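Local coordinates for protein tRNA (guanine(6)-N2)-methyltransferase (PDB 3TMA) that uses S-adenosyl-L-methionine to methylate the guanosine at position 6 of tRNA(Phe), giving N2-methylguanosine, at residues A[24-36]-A[333-345]. Sequence-based numbering, arbitrary orientation.
Sequences ATTHPGLEDLLLE and LRHARVVEQGGVY
His27 turns the edge of its ring to the backbone of Glu340. His27 ND1 gives a weak, bent bond to Glu340 O (2.9 Å), while NE2 bonds Thr188 OG1, so the ring is held from two sides. Pro28 runs alongside Glu340, with Pro28 CD 3.8 Å from Glu340 CB. Pro28 O takes a nearly straight bond from Glu340 N (2.9 Å). Glu340 OE2 accepts Gly343 N of the type I' turn 341-344 from above the carboxylate plane, while OE1 faces His27 and Pro28. Gly29, in the type II turn 27-30, makes a CA-H...O contact, its CA 3.6 Å from Val338 O. Leu30 sets CD2 against Val339 CG2 (3.7 Å), the two side chains crossing at about a right angle. Asp32, in the first helical turn, meets the guanidinium of Arg337 end-on. Asp32 OD1 takes Arg337 NH2 (2.7 Å) through its syn lone pair, and Asp32 OD2 takes Arg337 NH1 (2.9 Å). A bend at chi3 (60°) turns the arginine tip to this site. The same NH2 also reaches Gly29 O, so one nitrogen ties the loop to the helix. Leu33 CD1 lies obliquely against the guanidinium. Strand 21-25 lies between 55-59 and 76-84 in the N-terminal sheet, so the contact bridges that part to the Rossmann-fold methyltransferase domain. Through Asp32 and Arg337, helix 31-41 starts at the end of outermost strand 331-338. Helix 189-198 packs against His27, Leu30 and Gln341.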
ATOM      1  N   ALA A  24     -11.221  -1.959   1.967  1.00 24.53           N
ATOM      2  CA  ALA A  24      -9.953  -1.286   1.766  1.00 25.58           C
ATOM      3  C   ALA A  24      -9.075  -2.122   0.823  1.00 25.84           C
ATOM      4  O   ALA A  24      -9.059  -3.357   0.923  1.00 24.53           O
ATOM      5  CB  ALA A  24      -9.230  -1.060   3.130  1.00 25.58           C
ATOM      6  N   THR A  25      -8.347  -1.457  -0.073  1.00 25.99           N
ATOM      7  CA  THR A  25      -7.457  -2.169  -0.977  1.00 27.19           C
ATOM      8  C   THR A  25      -6.001  -1.847  -0.652  1.00 26.75           C
ATOM      9  O   THR A  25      -5.678  -0.760  -0.158  1.00 26.04           O
ATOM     10  CB  THR A  25      -7.695  -1.783  -2.448  1.00 30.26           C
ATOM     11  OG1 THR A  25      -7.450  -0.389  -2.593  1.00 35.34           O
ATOM     12  CG2 THR A  25      -9.126  -2.055  -2.858  1.00 29.36           C
ATOM     13  N   THR A  26      -5.117  -2.796  -0.942  1.00 27.11           N
ATOM     14  CA  THR A  26      -3.684  -2.632  -0.664  1.00 27.88           C
ATOM     15  C   THR A  26      -2.952  -3.415  -1.780  1.00 28.42           C
ATOM     16  O   THR A  26      -3.607  -3.962  -2.670  1.00 28.24           O
ATOM     17  CB  THR A  26      -3.359  -3.174   0.767  1.00 29.92           C
ATOM     18  OG1 THR A  26      -2.001  -2.881   1.122  1.00 30.71           O
ATOM     19  CG2 THR A  26      -3.627  -4.724   0.894  1.00 25.26           C
ATOM     20  N   HIS A  27      -1.629  -3.545  -1.723  1.00 29.22           N
ATOM     21  CA  HIS A  27      -0.958  -4.491  -2.658  1.00 30.19           C
ATOM     22  C   HIS A  27      -1.352  -5.938  -2.347  1.00 29.02           C
ATOM     23  O   HIS A  27      -1.289  -6.354  -1.211  1.00 28.48           O
ATOM     24  CB  HIS A  27       0.570  -4.343  -2.587  1.00 33.71           C
ATOM     25  CG  HIS A  27       1.046  -2.950  -2.852  1.00 38.32           C
ATOM     26  ND1 HIS A  27       1.460  -2.526  -4.093  1.00 44.34           N
ATOM     27  CD2 HIS A  27       1.183  -1.881  -2.027  1.00 43.49           C
ATOM     28  CE1 HIS A  27       1.826  -1.255  -4.028  1.00 47.44           C
ATOM     29  NE2 HIS A  27       1.685  -0.844  -2.779  1.00 41.27           N
ATOM     30  N   PRO A  28      -1.696  -6.732  -3.372  1.00 29.48           N
ATOM     31  CA  PRO A  28      -1.832  -8.172  -3.103  1.00 30.00           C
ATOM     32  C   PRO A  28      -0.620  -8.710  -2.356  1.00 31.98           C
ATOM     33  O   PRO A  28       0.530  -8.366  -2.708  1.00 30.41           O
ATOM     34  CB  PRO A  28      -1.906  -8.792  -4.522  1.00 32.32           C
ATOM     35  CG  PRO A  28      -2.704  -7.666  -5.318  1.00 27.90           C
ATOM     36  CD  PRO A  28      -2.053  -6.371  -4.763  1.00 30.76           C
ATOM     37  N   GLY A  29      -0.878  -9.522  -1.324  1.00 31.08           N
ATOM     38  CA  GLY A  29       0.202 -10.009  -0.444  1.00 31.37           C
ATOM     39  C   GLY A  29       0.311  -9.288   0.899  1.00 30.85           C
ATOM     40  O   GLY A  29       1.032  -9.737   1.806  1.00 33.17           O
ATOM     41  N   LEU A  30      -0.338  -8.138   1.014  1.00 27.97           N
ATOM     42  CA  LEU A  30      -0.293  -7.361   2.270  1.00 28.97           C
ATOM     43  C   LEU A  30      -1.648  -7.389   3.023  1.00 29.04           C
ATOM     44  O   LEU A  30      -1.848  -6.605   3.944  1.00 27.62           O
ATOM     45  CB  LEU A  30       0.072  -5.895   1.963  1.00 27.51           C
ATOM     46  CG  LEU A  30       1.410  -5.568   1.259  1.00 32.95           C
ATOM     47  CD1 LEU A  30       1.599  -4.016   1.140  1.00 32.07           C
ATOM     48  CD2 LEU A  30       2.604  -6.178   2.020  1.00 27.28           C
ATOM     49  N   GLU A  31      -2.582  -8.266   2.634  1.00 27.56           N
ATOM     50  CA  GLU A  31      -3.935  -8.293   3.278  1.00 26.72           C
ATOM     51  C   GLU A  31      -3.877  -8.497   4.779  1.00 27.55           C
ATOM     52  O   GLU A  31      -4.637  -7.856   5.515  1.00 26.68           O
ATOM     53  CB  GLU A  31      -4.804  -9.417   2.688  1.00 28.56           C
ATOM     54  CG  GLU A  31      -4.998  -9.315   1.191  1.00 32.49           C
ATOM     55  CD  GLU A  31      -3.818  -9.952   0.395  1.00 34.58           C
ATOM     56  OE1 GLU A  31      -2.887 -10.532   1.007  1.00 34.95           O
ATOM     57  OE2 GLU A  31      -3.831  -9.851  -0.841  1.00 34.37           O
ATOM     58  N   ASP A  32      -3.035  -9.441   5.232  1.00 27.98           N
ATOM     59  CA  ASP A  32      -2.936  -9.730   6.650  1.00 29.57           C
ATOM     60  C   ASP A  32      -2.510  -8.515   7.474  1.00 30.67           C
ATOM     61  O   ASP A  32      -3.053  -8.283   8.553  1.00 31.97           O
ATOM     62  CB  ASP A  32      -2.045 -10.934   6.958  1.00 34.07           C
ATOM     63  CG  ASP A  32      -0.643 -10.821   6.358  1.00 40.43           C
ATOM     64  OD1 ASP A  32      -0.316  -9.835   5.617  1.00 42.76           O
ATOM     65  OD2 ASP A  32       0.135 -11.763   6.611  1.00 46.13           O
ATOM     66  N   LEU A  33      -1.625  -7.696   6.991  1.00 28.94           N
ATOM     67  CA  LEU A  33      -1.195  -6.450   7.652  1.00 28.86           C
ATOM     68  C   LEU A  33      -2.308  -5.374   7.606  1.00 27.58           C
ATOM     69  O   LEU A  33      -2.504  -4.641   8.559  1.00 26.95           O
ATOM     70  CB  LEU A  33       0.081  -5.900   6.993  1.00 27.77           C
ATOM     71  CG  LEU A  33       1.382  -6.710   7.083  1.00 33.70           C
ATOM     72  CD1 LEU A  33       1.154  -8.149   6.567  1.00 34.13           C
ATOM     73  CD2 LEU A  33       2.445  -6.032   6.235  1.00 38.06           C
ATOM     74  N   LEU A  34      -2.926  -5.274   6.485  1.00 25.63           N
ATOM     75  CA  LEU A  34      -4.037  -4.333   6.399  1.00 25.16           C
ATOM     76  C   LEU A  34      -5.140  -4.735   7.363  1.00 25.65           C
ATOM     77  O   LEU A  34      -5.763  -3.880   8.020  1.00 27.02           O
ATOM     78  CB  LEU A  34      -4.581  -4.322   4.961  1.00 23.40           C
ATOM     79  CG  LEU A  34      -5.819  -3.429   4.804  1.00 25.08           C
ATOM     80  CD1 LEU A  34      -5.517  -1.979   5.178  1.00 28.78           C
ATOM     81  CD2 LEU A  34      -6.331  -3.515   3.368  1.00 25.98           C
ATOM     82  N   LEU A  35      -5.375  -6.037   7.475  1.00 25.96           N
ATOM     83  CA  LEU A  35      -6.381  -6.538   8.409  1.00 27.22           C
ATOM     84  C   LEU A  35      -6.034  -6.173   9.864  1.00 28.14           C
ATOM     85  O   LEU A  35      -6.910  -5.741  10.617  1.00 29.52           O
ATOM     86  CB  LEU A  35      -6.549  -8.056   8.264  1.00 27.03           C
ATOM     87  CG  LEU A  35      -7.420  -8.746   9.296  1.00 32.97           C
ATOM     88  CD1 LEU A  35      -8.847  -8.224   9.179  1.00 30.71           C
ATOM     89  CD2 LEU A  35      -7.353 -10.288   9.144  1.00 32.38           C
ATOM     90  N   GLU A  36      -4.764  -6.255  10.229  1.00 29.91           N
ATOM     91  CA  GLU A  36      -4.335  -5.812  11.569  1.00 32.07           C
ATOM     92  C   GLU A  36      -4.576  -4.323  11.820  1.00 33.04           C
ATOM     93  O   GLU A  36      -5.003  -3.934  12.935  1.00 33.11           O
ATOM     94  CB  GLU A  36      -2.870  -6.165  11.844  1.00 31.71           C
ATOM     95  CG  GLU A  36      -2.650  -7.671  11.824  1.00 35.94           C
ATOM     96  CD  GLU A  36      -1.176  -8.102  11.752  1.00 44.60           C
ATOM     97  OE1 GLU A  36      -0.257  -7.271  11.963  1.00 41.64           O
ATOM     98  OE2 GLU A  36      -0.951  -9.305  11.471  1.00 47.55           O
ATOM     99  N   LEU A 333      16.970 -16.541   7.934  1.00 35.05           N
ATOM    100  CA  LEU A 333      15.859 -16.107   7.112  1.00 34.85           C
ATOM    101  C   LEU A 333      14.564 -16.447   7.892  1.00 35.93           C
ATOM    102  O   LEU A 333      14.278 -17.601   8.122  1.00 37.24           O
ATOM    103  CB  LEU A 333      15.939 -16.776   5.726  1.00 35.36           C
ATOM    104  CG  LEU A 333      14.736 -16.622   4.782  1.00 42.53           C
ATOM    105  CD1 LEU A 333      14.341 -15.190   4.724  1.00 35.42           C
ATOM    106  CD2 LEU A 333      15.087 -17.158   3.371  1.00 46.46           C
ATOM    107  N   ARG A 334      13.862 -15.431   8.405  1.00 33.48           N
ATOM    108  CA  ARG A 334      12.760 -15.682   9.333  1.00 36.06           C
ATOM    109  C   ARG A 334      11.424 -15.718   8.626  1.00 36.44           C
ATOM    110  O   ARG A 334      10.562 -16.467   9.033  1.00 39.12           O
ATOM    111  CB  ARG A 334      12.702 -14.626  10.436  1.00 38.58           C
ATOM    112  CG  ARG A 334      13.862 -14.696  11.402  1.00 42.63           C
ATOM    113  CD  ARG A 334      13.494 -15.541  12.634  1.00 57.29           C
ATOM    114  NE  ARG A 334      13.956 -16.911  12.529  1.00 67.63           N
ATOM    115  CZ  ARG A 334      14.934 -17.438  13.264  1.00 72.97           C
ATOM    116  NH1 ARG A 334      15.284 -18.701  13.063  1.00 74.94           N
ATOM    117  NH2 ARG A 334      15.568 -16.722  14.188  1.00 71.70           N
ATOM    118  N   HIS A 335      11.238 -14.879   7.609  1.00 32.52           N
ATOM    119  CA  HIS A 335       9.965 -14.827   6.855  1.00 34.13           C
ATOM    120  C   HIS A 335      10.262 -14.480   5.409  1.00 31.11           C
ATOM    121  O   HIS A 335      11.143 -13.669   5.119  1.00 28.45           O
ATOM    122  CB  HIS A 335       8.996 -13.712   7.401  1.00 33.87           C
ATOM    123  CG  HIS A 335       8.695 -13.829   8.868  1.00 41.95           C
ATOM    124  ND1 HIS A 335       7.859 -14.801   9.388  1.00 46.51           N
ATOM    125  CD2 HIS A 335       9.149 -13.117   9.931  1.00 45.32           C
ATOM    126  CE1 HIS A 335       7.806 -14.678  10.706  1.00 48.43           C
ATOM    127  NE2 HIS A 335       8.581 -13.666  11.063  1.00 48.60           N
ATOM    128  N   ALA A 336       9.407 -14.951   4.519  1.00 29.73           N
ATOM    129  CA  ALA A 336       9.465 -14.538   3.140  1.00 29.38           C
ATOM    130  C   ALA A 336       8.016 -14.508   2.670  1.00 31.47           C
ATOM    131  O   ALA A 336       7.203 -15.365   3.083  1.00 31.39           O
ATOM    132  CB  ALA A 336      10.281 -15.564   2.296  1.00 32.05           C
ATOM    133  N   ARG A 337       7.666 -13.497   1.880  1.00 27.60           N
ATOM    134  CA  ARG A 337       6.353 -13.501   1.257  1.00 29.60           C
ATOM    135  C   ARG A 337       6.428 -12.846  -0.108  1.00 28.49           C
ATOM    136  O   ARG A 337       7.366 -12.081  -0.407  1.00 28.71           O
ATOM    137  CB  ARG A 337       5.361 -12.730   2.141  1.00 29.81           C
ATOM    138  CG  ARG A 337       5.671 -11.236   2.248  1.00 31.92           C
ATOM    139  CD  ARG A 337       4.500 -10.466   2.952  1.00 36.83           C
ATOM    140  NE  ARG A 337       4.269 -10.967   4.310  1.00 31.70           N
ATOM    141  CZ  ARG A 337       3.084 -10.906   4.942  1.00 41.76           C
ATOM    142  NH1 ARG A 337       2.933 -11.424   6.162  1.00 34.27           N
ATOM    143  NH2 ARG A 337       2.044 -10.328   4.352  1.00 36.65           N
ATOM    144  N   VAL A 338       5.402 -13.082  -0.911  1.00 27.64           N
ATOM    145  CA  VAL A 338       5.328 -12.504  -2.227  1.00 29.21           C
ATOM    146  C   VAL A 338       4.396 -11.274  -2.153  1.00 31.16           C
ATOM    147  O   VAL A 338       3.338 -11.327  -1.500  1.00 30.90           O
ATOM    148  CB  VAL A 338       4.775 -13.518  -3.226  1.00 31.52           C
ATOM    149  CG1 VAL A 338       4.637 -12.858  -4.581  1.00 31.48           C
ATOM    150  CG2 VAL A 338       5.757 -14.722  -3.292  1.00 33.69           C
ATOM    151  N   VAL A 339       4.756 -10.177  -2.816  1.00 29.96           N
ATOM    152  CA  VAL A 339       3.869  -8.966  -2.780  1.00 33.06           C
ATOM    153  C   VAL A 339       3.802  -8.401  -4.198  1.00 36.23           C
ATOM    154  O   VAL A 339       4.811  -8.475  -4.932  1.00 35.70           O
ATOM    155  CB  VAL A 339       4.430  -7.892  -1.818  1.00 32.31           C
ATOM    156  CG1 VAL A 339       3.582  -6.568  -1.885  1.00 39.58           C
ATOM    157  CG2 VAL A 339       4.393  -8.421  -0.365  1.00 30.80           C
ATOM    158  N   GLU A 340       2.644  -7.884  -4.607  1.00 38.45           N
ATOM    159  CA  GLU A 340       2.536  -7.313  -5.947  1.00 42.24           C
ATOM    160  C   GLU A 340       2.894  -5.852  -5.904  1.00 46.39           C
ATOM    161  O   GLU A 340       2.282  -5.098  -5.138  1.00 50.42           O
ATOM    162  CB  GLU A 340       1.133  -7.469  -6.568  1.00 44.23           C
ATOM    163  CG  GLU A 340       1.004  -6.731  -7.974  1.00 50.50           C
ATOM    164  CD  GLU A 340       0.646  -5.197  -7.879  1.00 66.83           C
ATOM    165  OE1 GLU A 340       0.442  -4.661  -6.758  1.00 74.61           O
ATOM    166  OE2 GLU A 340       0.554  -4.511  -8.928  1.00 68.36           O
ATOM    167  N   GLN A 341       3.809  -5.437  -6.774  1.00 45.40           N
ATOM    168  CA  GLN A 341       4.217  -4.037  -6.876  1.00 48.96           C
ATOM    169  C   GLN A 341       4.439  -3.630  -8.345  1.00 49.54           C
ATOM    170  O   GLN A 341       5.260  -4.232  -9.058  1.00 49.39           O
ATOM    171  CB  GLN A 341       5.506  -3.794  -6.082  1.00 47.33           C
ATOM    172  CG  GLN A 341       6.160  -2.433  -6.388  1.00 55.27           C
ATOM    173  CD  GLN A 341       7.568  -2.281  -5.820  1.00 61.64           C
ATOM    174  OE1 GLN A 341       8.334  -3.249  -5.671  1.00 64.97           O
ATOM    175  NE2 GLN A 341       7.917  -1.057  -5.501  1.00 67.96           N
ATOM    176  N   GLY A 342       3.678  -2.644  -8.793  1.00 51.37           N
ATOM    177  CA  GLY A 342       3.760  -2.142 -10.164  1.00 53.96           C
ATOM    178  C   GLY A 342       3.564  -3.219 -11.231  1.00 52.23           C
ATOM    179  O   GLY A 342       4.274  -3.227 -12.213  1.00 52.30           O
ATOM    180  N   GLY A 343       2.642  -4.152 -11.008  1.00 48.91           N
ATOM    181  CA  GLY A 343       2.415  -5.233 -11.967  1.00 48.90           C
ATOM    182  C   GLY A 343       3.357  -6.455 -11.897  1.00 44.28           C
ATOM    183  O   GLY A 343       3.144  -7.415 -12.619  1.00 45.18           O
ATOM    184  N   VAL A 344       4.367  -6.433 -11.025  1.00 40.53           N
ATOM    185  CA  VAL A 344       5.293  -7.553 -10.897  1.00 37.20           C
ATOM    186  C   VAL A 344       5.344  -8.034  -9.455  1.00 34.75           C
ATOM    187  O   VAL A 344       4.643  -7.464  -8.606  1.00 34.19           O
ATOM    188  CB  VAL A 344       6.708  -7.271 -11.521  1.00 38.65           C
ATOM    189  CG1 VAL A 344       6.560  -6.878 -13.010  1.00 38.10           C
ATOM    190  CG2 VAL A 344       7.480  -6.181 -10.756  1.00 39.56           C
ATOM    191  N   TYR A 345       6.094  -9.106  -9.167  1.00 30.60           N
ATOM    192  CA  TYR A 345       5.968  -9.753  -7.859  1.00 30.46           C
ATOM    193  C   TYR A 345       7.305  -9.924  -7.115  1.00 29.66           C
ATOM    194  O   TYR A 345       7.874 -11.040  -7.072  1.00 28.81           O
ATOM    195  CB  TYR A 345       5.285 -11.115  -8.017  1.00 30.58           C
ATOM    196  CG  TYR A 345       3.818 -11.006  -8.288  1.00 35.56           C
ATOM    197  CD1 TYR A 345       3.362 -10.738  -9.557  1.00 39.45           C
ATOM    198  CD2 TYR A 345       2.883 -11.119  -7.257  1.00 34.75           C
ATOM    199  CE1 TYR A 345       1.991 -10.678  -9.844  1.00 43.98           C
ATOM    200  CE2 TYR A 345       1.504 -11.055  -7.533  1.00 40.42           C
ATOM    201  CZ  TYR A 345       1.084 -10.835  -8.827  1.00 46.52           C
ATOM    202  OH  TYR A 345      -0.255 -10.739  -9.126  1.00 53.47           O
TER